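Local structure of transcriptional regulator (Mesorhizobium loti, 3BHQ) at residues Ile86-Gly91 and Arg151-Thr156; Gly168-Ile173 and Asp196-Ala201. The protein probably binds operator DNA as a TetR-family transcriptional regulator, with a predicted N-terminal helix-turn-helix and an all-helical C-terminal domain. All coordinates share one frame; numbering follows the deposited sequence.

Interaction 1: residues Ile86-Gly91 and Arg151-Thr156; sequences IFMEGG and RGLIQT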
loop_
_atom_site.group_PDB
_atom_site.type_symbol
_atom_site.label_atom_id
_atom_site.label_comp_id
_atom_site.label_asym_id
_atom_site.label_seq_id
_atom_site.Cartn_x
_atom_site.Cartn_y
_atom_site.Cartn_z
ATOM N N ILE A 86 6.897 5.421 -30.748
ATOM C CA ILE A 86 6.582 6.650 -31.463
ATOM C C ILE A 86 5.362 7.324 -30.844
ATOM O O ILE A 86 5.284 8.559 -30.784
ATOM C CB ILE A 86 6.247 6.367 -32.969
ATOM C CG1 ILE A 86 7.458 5.848 -33.704
ATOM C CG2 ILE A 86 5.693 7.610 -33.657
ATOM C CD1 ILE A 86 7.070 5.284 -35.072
ATOM N N PHE A 87 4.406 6.506 -30.397
ATOM C CA PHE A 87 3.138 6.961 -29.874
ATOM C C PHE A 87 3.099 6.793 -28.350
ATOM O O PHE A 87 3.242 5.684 -27.828
ATOM C CB PHE A 87 2.007 6.194 -30.551
ATOM C CG PHE A 87 2.008 6.345 -32.017
ATOM C CD1 PHE A 87 1.499 7.495 -32.596
ATOM C CD2 PHE A 87 2.538 5.361 -32.838
ATOM C CE1 PHE A 87 1.525 7.666 -33.951
ATOM C CE2 PHE A 87 2.569 5.527 -34.219
ATOM C CZ PHE A 87 2.068 6.670 -34.772
HETATM N N MSE A 88 2.902 7.913 -27.649
HETATM C CA MSE A 88 2.899 7.897 -26.201
HETATM C C MSE A 88 1.720 7.217 -25.575
HETATM O O MSE A 88 1.942 6.591 -24.523
HETATM C CB MSE A 88 3.040 9.309 -25.605
HETATM C CG MSE A 88 4.406 9.936 -25.847
HETATM SE SE MSE A 88 5.875 9.016 -25.051
HETATM C CE MSE A 88 6.410 7.916 -26.597
ATOM N N GLU A 89 0.493 7.354 -26.103
ATOM C CA GLU A 89 -0.637 6.686 -25.459
ATOM C C GLU A 89 -0.464 5.165 -25.558
ATOM O O GLU A 89 -0.525 4.492 -24.548
ATOM C CB GLU A 89 -2.033 7.148 -25.911
ATOM C CG GLU A 89 -3.140 6.655 -24.928
ATOM C CD GLU A 89 -4.495 7.370 -25.055
ATOM O OE1 GLU A 89 -4.849 7.815 -26.168
ATOM O OE2 GLU A 89 -5.218 7.458 -24.033
ATOM N N GLY A 90 -0.219 4.652 -26.740
ATOM C CA GLY A 90 0.025 3.206 -26.876
ATOM C C GLY A 90 1.253 2.737 -26.108
ATOM O O GLY A 90 1.237 1.691 -25.484
ATOM N N GLY A 91 2.339 3.512 -26.170
ATOM C CA GLY A 91 3.565 3.176 -25.478
ATOM C C GLY A 91 3.354 3.096 -23.976
ATOM O O GLY A 91 3.777 2.133 -23.345
ATOM N N ARG A 151 12.812 15.226 -25.234
ATOM C CA ARG A 151 12.456 14.981 -26.633
ATOM C C ARG A 151 11.106 15.572 -27.063
ATOM O O ARG A 151 10.710 15.421 -28.230
ATOM C CB ARG A 151 12.486 13.484 -26.912
ATOM C CG ARG A 151 13.864 12.852 -26.739
ATOM C CD ARG A 151 13.738 11.340 -26.750
ATOM N NE ARG A 151 13.119 10.891 -28.000
ATOM C CZ ARG A 151 12.501 9.725 -28.204
ATOM N NH1 ARG A 151 12.364 8.826 -27.238
ATOM N NH2 ARG A 151 11.981 9.462 -29.404
ATOM N N GLY A 152 10.416 16.267 -26.150
ATOM C CA GLY A 152 9.128 16.902 -26.416
ATOM C C GLY A 152 7.951 15.964 -26.603
ATOM O O GLY A 152 6.924 16.375 -27.151
ATOM N N LEU A 153 8.078 14.720 -26.115
ATOM C CA LEU A 153 7.034 13.699 -26.286
ATOM C C LEU A 153 5.975 13.729 -25.177
ATOM O O LEU A 153 4.820 13.376 -25.421
ATOM C CB LEU A 153 7.669 12.313 -26.446
ATOM C CG LEU A 153 8.491 12.119 -27.744
ATOM C CD1 LEU A 153 9.223 10.818 -27.741
ATOM C CD2 LEU A 153 7.606 12.210 -28.993
ATOM N N ILE A 154 6.390 14.099 -23.961
ATOM C CA ILE A 154 5.509 14.333 -22.802
ATOM C C ILE A 154 6.050 15.595 -22.112
ATOM O O ILE A 154 7.055 16.136 -22.556
ATOM C CB ILE A 154 5.457 13.124 -21.792
ATOM C CG1 ILE A 154 6.822 12.844 -21.118
ATOM C CG2 ILE A 154 4.938 11.866 -22.510
ATOM C CD1 ILE A 154 6.809 11.690 -20.069
ATOM N N GLN A 155 5.400 16.033 -21.030
ATOM C CA GLN A 155 5.885 17.174 -20.220
ATOM C C GLN A 155 5.790 16.881 -18.721
ATOM O O GLN A 155 4.739 17.124 -18.108
ATOM C CB GLN A 155 5.144 18.488 -20.555
ATOM C CG GLN A 155 5.669 19.725 -19.762
ATOM C CD GLN A 155 7.175 19.961 -19.938
ATOM O OE1 GLN A 155 7.667 20.031 -21.075
ATOM N NE2 GLN A 155 7.909 20.082 -18.822
ATOM N N THR A 156 6.869 16.327 -18.161
ATOM C CA THR A 156 6.959 16.025 -16.742
ATOM C C THR A 156 8.075 16.868 -16.134
ATOM O O THR A 156 9.264 16.529 -16.255
ATOM C CB THR A 156 7.193 14.515 -16.479
ATOM O OG1 THR A 156 8.434 14.103 -17.066
ATOM C CG2 THR A 156 6.042 13.682 -17.031
#
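Met-88, built as selenomethionine, reaches from the first turn of its helix to the loop residues Leu-153 and Ile-154, and its side chain carries this side of the contact. Its CG lies 3.5 Å from the carbonyl O of Leu-153, a van der Waals approach of a methylene to a backbone oxygen. The same CG comes within 3.9 Å of the branch methyl CG2 of Ile-154, and SE lies equally near that methyl. SE also stands 4.0 Å from Leu-153 CB, so the selenium sits against both loop residues, at CB of one and the short branch of the other. No hydrogen bond joins the two segments; the join is van der Waals packing, mostly between apolar groups, and the Met-88 side chain runs at about a right angle to both partners. A long, flexible, unbranched chain suits this place: bends at chi2 (-63°) and chi3 (95°) turn the terminal methyl back over its own helix start and leave CG and SE facing the loop. Ile-154 offers CG2 because its CG1 takes the place between backbone N and carbonyl carbon (chi1 64°), leaving the short branch for Met-88.

In the next shell, Phe-87 occupies the N-cap position of helix 88-103, and its O accepts the N-H of Gly-91 to close the first turn that carries Met-88. On the loop side, Gly-152 ends helix 123-150 in a Schellman motif; lacking CB, it adopts the positive phi easily. The CD1 methyl of Leu-153 lies 3.4 Å above one face of the Arg-151 guanidinium, whose NH1 bonds to Ser-83 O at the end of helix 56-83. Ile-154 also packs on Leu-148 and Thr-149, and the contact thus ties the start of helix 88-103 to the loop between helices 123-150 and 159-181.

Interaction 2: residues Gly168-Ile173 and Asp196-Ala201; sequences GMLLWI and DASVEA
With CG anti to the carbonyl carbon (chi1 -70°) and chi2 nearly extended, the selenomethionine Met-169 stretches across to helix 188-206, where its SE rests 3.7 Å from Ala-201 CB. Leu-170 instead has CG anti to its backbone N; chi1 of -170° swings the side chain alongside the serine, and its CD1 branch comes within 3.8 Å of Ser-198 OG. Between these two side chains the helices come close at Ser-198, whose OG lies 3.5 Å from Leu-170 CA and 3.6 Å from Met-169 O. The Leu-170 and Ser-198 CA atoms are 5.5 Å apart, nearer than any other pair across the segments, while the short axes pass at 8.9 Å with their directions 143° apart, roughly antiparallel. A small serine and an alanine suit this face because they let the backbone of helix 159-181 approach; the larger Met-169 and Leu-170 then fill the flanks.

Outside the pair, Leu-170 also packs on Ile-100 of helix 88-103, and Met-169 touches His-165 of the second subunit. The buried serine hydroxyl is satisfied by His-194 O within its own helix, so segments 168-173 and 196-201 meet by packing alone, while His-194, one turn before Ser-198, adds a hydrogen bond between the same two helices by donating NE2 to Leu-170 O.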
loop_
_atom_site.group_PDB
_atom_site.type_symbol
_atom_site.label_atom_id
_atom_site.label_comp_id
_atom_site.label_asym_id
_atom_site.label_seq_id
_atom_site.Cartn_x
_atom_site.Cartn_y
_atom_site.Cartn_z
ATOM N N GLY A 168 0.677 5.393 -8.787
ATOM C CA GLY A 168 -0.432 5.565 -7.850
ATOM C C GLY A 168 -1.793 5.368 -8.505
ATOM O O GLY A 168 -2.638 4.646 -7.976
HETATM N N MSE A 169 -2.004 5.962 -9.677
HETATM C CA MSE A 169 -3.289 5.769 -10.382
HETATM C C MSE A 169 -3.489 4.329 -10.795
HETATM O O MSE A 169 -4.594 3.779 -10.684
HETATM C CB MSE A 169 -3.415 6.721 -11.556
HETATM C CG MSE A 169 -3.593 8.076 -11.087
HETATM SE SE MSE A 169 -4.111 9.269 -12.468
HETATM C CE MSE A 169 -2.456 9.539 -12.958
ATOM N N LEU A 170 -2.412 3.694 -11.259
ATOM C CA LEU A 170 -2.462 2.336 -11.720
ATOM C C LEU A 170 -2.694 1.321 -10.611
ATOM O O LEU A 170 -3.405 0.324 -10.817
ATOM C CB LEU A 170 -1.123 2.000 -12.406
ATOM C CG LEU A 170 -0.952 0.739 -13.190
ATOM C CD1 LEU A 170 -1.868 0.808 -14.413
ATOM C CD2 LEU A 170 0.542 0.655 -13.597
ATOM N N LEU A 171 -2.081 1.526 -9.448
ATOM C CA LEU A 171 -2.063 0.493 -8.423
ATOM C C LEU A 171 -2.827 0.753 -7.141
ATOM O O LEU A 171 -2.977 -0.178 -6.364
ATOM C CB LEU A 171 -0.599 0.212 -8.071
ATOM C CG LEU A 171 0.283 -0.294 -9.221
ATOM C CD1 LEU A 171 1.758 -0.293 -8.806
ATOM C CD2 LEU A 171 -0.181 -1.660 -9.663
ATOM N N TRP A 172 -3.334 1.968 -6.949
ATOM C CA TRP A 172 -4.007 2.279 -5.663
ATOM C C TRP A 172 -5.103 1.236 -5.356
ATOM O O TRP A 172 -5.103 0.671 -4.274
ATOM C CB TRP A 172 -4.559 3.723 -5.586
ATOM C CG TRP A 172 -5.073 4.036 -4.211
ATOM C CD1 TRP A 172 -6.364 4.235 -3.835
ATOM C CD2 TRP A 172 -4.274 4.138 -3.060
ATOM N NE1 TRP A 172 -6.402 4.465 -2.475
ATOM C CE2 TRP A 172 -5.133 4.414 -1.973
ATOM C CE3 TRP A 172 -2.904 4.038 -2.825
ATOM C CZ2 TRP A 172 -4.675 4.555 -0.686
ATOM C CZ3 TRP A 172 -2.434 4.197 -1.509
ATOM C CH2 TRP A 172 -3.333 4.444 -0.460
ATOM N N ILE A 173 -6.028 0.978 -6.271
ATOM C CA ILE A 173 -7.087 -0.005 -6.019
ATOM C C ILE A 173 -6.549 -1.446 -6.009
ATOM O O ILE A 173 -6.675 -2.130 -5.011
ATOM C CB ILE A 173 -8.328 0.206 -6.926
ATOM C CG1 ILE A 173 -9.073 1.475 -6.479
ATOM C CG2 ILE A 173 -9.266 -0.986 -6.875
ATOM C CD1 ILE A 173 -10.261 1.884 -7.379
ATOM N N ASP A 196 -5.298 1.221 -19.210
ATOM C CA ASP A 196 -5.612 2.247 -20.207
ATOM C C ASP A 196 -6.299 3.471 -19.640
ATOM O O ASP A 196 -5.994 4.594 -20.037
ATOM C CB ASP A 196 -6.435 1.679 -21.359
ATOM C CG ASP A 196 -5.714 0.593 -22.124
ATOM O OD1 ASP A 196 -4.528 0.254 -21.850
ATOM O OD2 ASP A 196 -6.391 0.029 -22.998
ATOM N N ALA A 197 -7.232 3.257 -18.707
ATOM C CA ALA A 197 -7.884 4.357 -18.021
ATOM C C ALA A 197 -6.868 5.189 -17.191
ATOM O O ALA A 197 -6.937 6.412 -17.180
ATOM C CB ALA A 197 -9.013 3.812 -17.115
ATOM N N SER A 198 -5.908 4.516 -16.548
ATOM C CA SER A 198 -4.853 5.188 -15.770
ATOM C C SER A 198 -3.962 6.053 -16.699
ATOM O O SER A 198 -3.586 7.171 -16.379
ATOM C CB SER A 198 -3.977 4.194 -15.006
ATOM O OG SER A 198 -4.759 3.304 -14.216
ATOM N N VAL A 199 -3.597 5.484 -17.850
ATOM C CA VAL A 199 -2.794 6.192 -18.859
ATOM C C VAL A 199 -3.535 7.388 -19.447
ATOM O O VAL A 199 -2.943 8.449 -19.646
ATOM C CB VAL A 199 -2.308 5.221 -19.948
ATOM C CG1 VAL A 199 -1.707 5.971 -21.181
ATOM C CG2 VAL A 199 -1.330 4.255 -19.358
ATOM N N GLU A 200 -4.831 7.249 -19.718
ATOM C CA GLU A 200 -5.629 8.382 -20.195
ATOM C C GLU A 200 -5.597 9.542 -19.219
ATOM O O GLU A 200 -5.404 10.685 -19.614
ATOM C CB GLU A 200 -7.069 7.965 -20.465
ATOM C CG GLU A 200 -7.958 9.056 -21.032
ATOM C CD GLU A 200 -9.350 8.537 -21.335
ATOM O OE1 GLU A 200 -9.491 7.785 -22.322
ATOM O OE2 GLU A 200 -10.298 8.889 -20.592
ATOM N N ALA A 201 -5.776 9.241 -17.931
ATOM C CA ALA A 201 -5.728 10.281 -16.917
ATOM C C ALA A 201 -4.329 10.894 -16.818
ATOM O O ALA A 201 -4.150 12.103 -16.713
ATOM C CB ALA A 201 -6.163 9.707 -15.563
#

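How the interactions relate
Both segments of interaction 1 precede those of interaction 2 in the sequence, and the centres of the two contacts are about 17 Å apart. Helix 88-103 connects them: it begins in interaction 1, and farther along it packs against both helices of interaction 2. The two sites also touch directly, where Glu-89 O meets Val-199 CG1 at 3.9 Å. Gln-155 bonds through its backbone to Tyr-206 of helix 188-206. Interaction 1 lies at one end of the C-terminal helical bundle, touched by no other chain of the assembly. Helix 159-181, which follows the 151-156 loop, carries interaction 2 side chains that also face the second subunit, placing that buried contact beside the dimer interface.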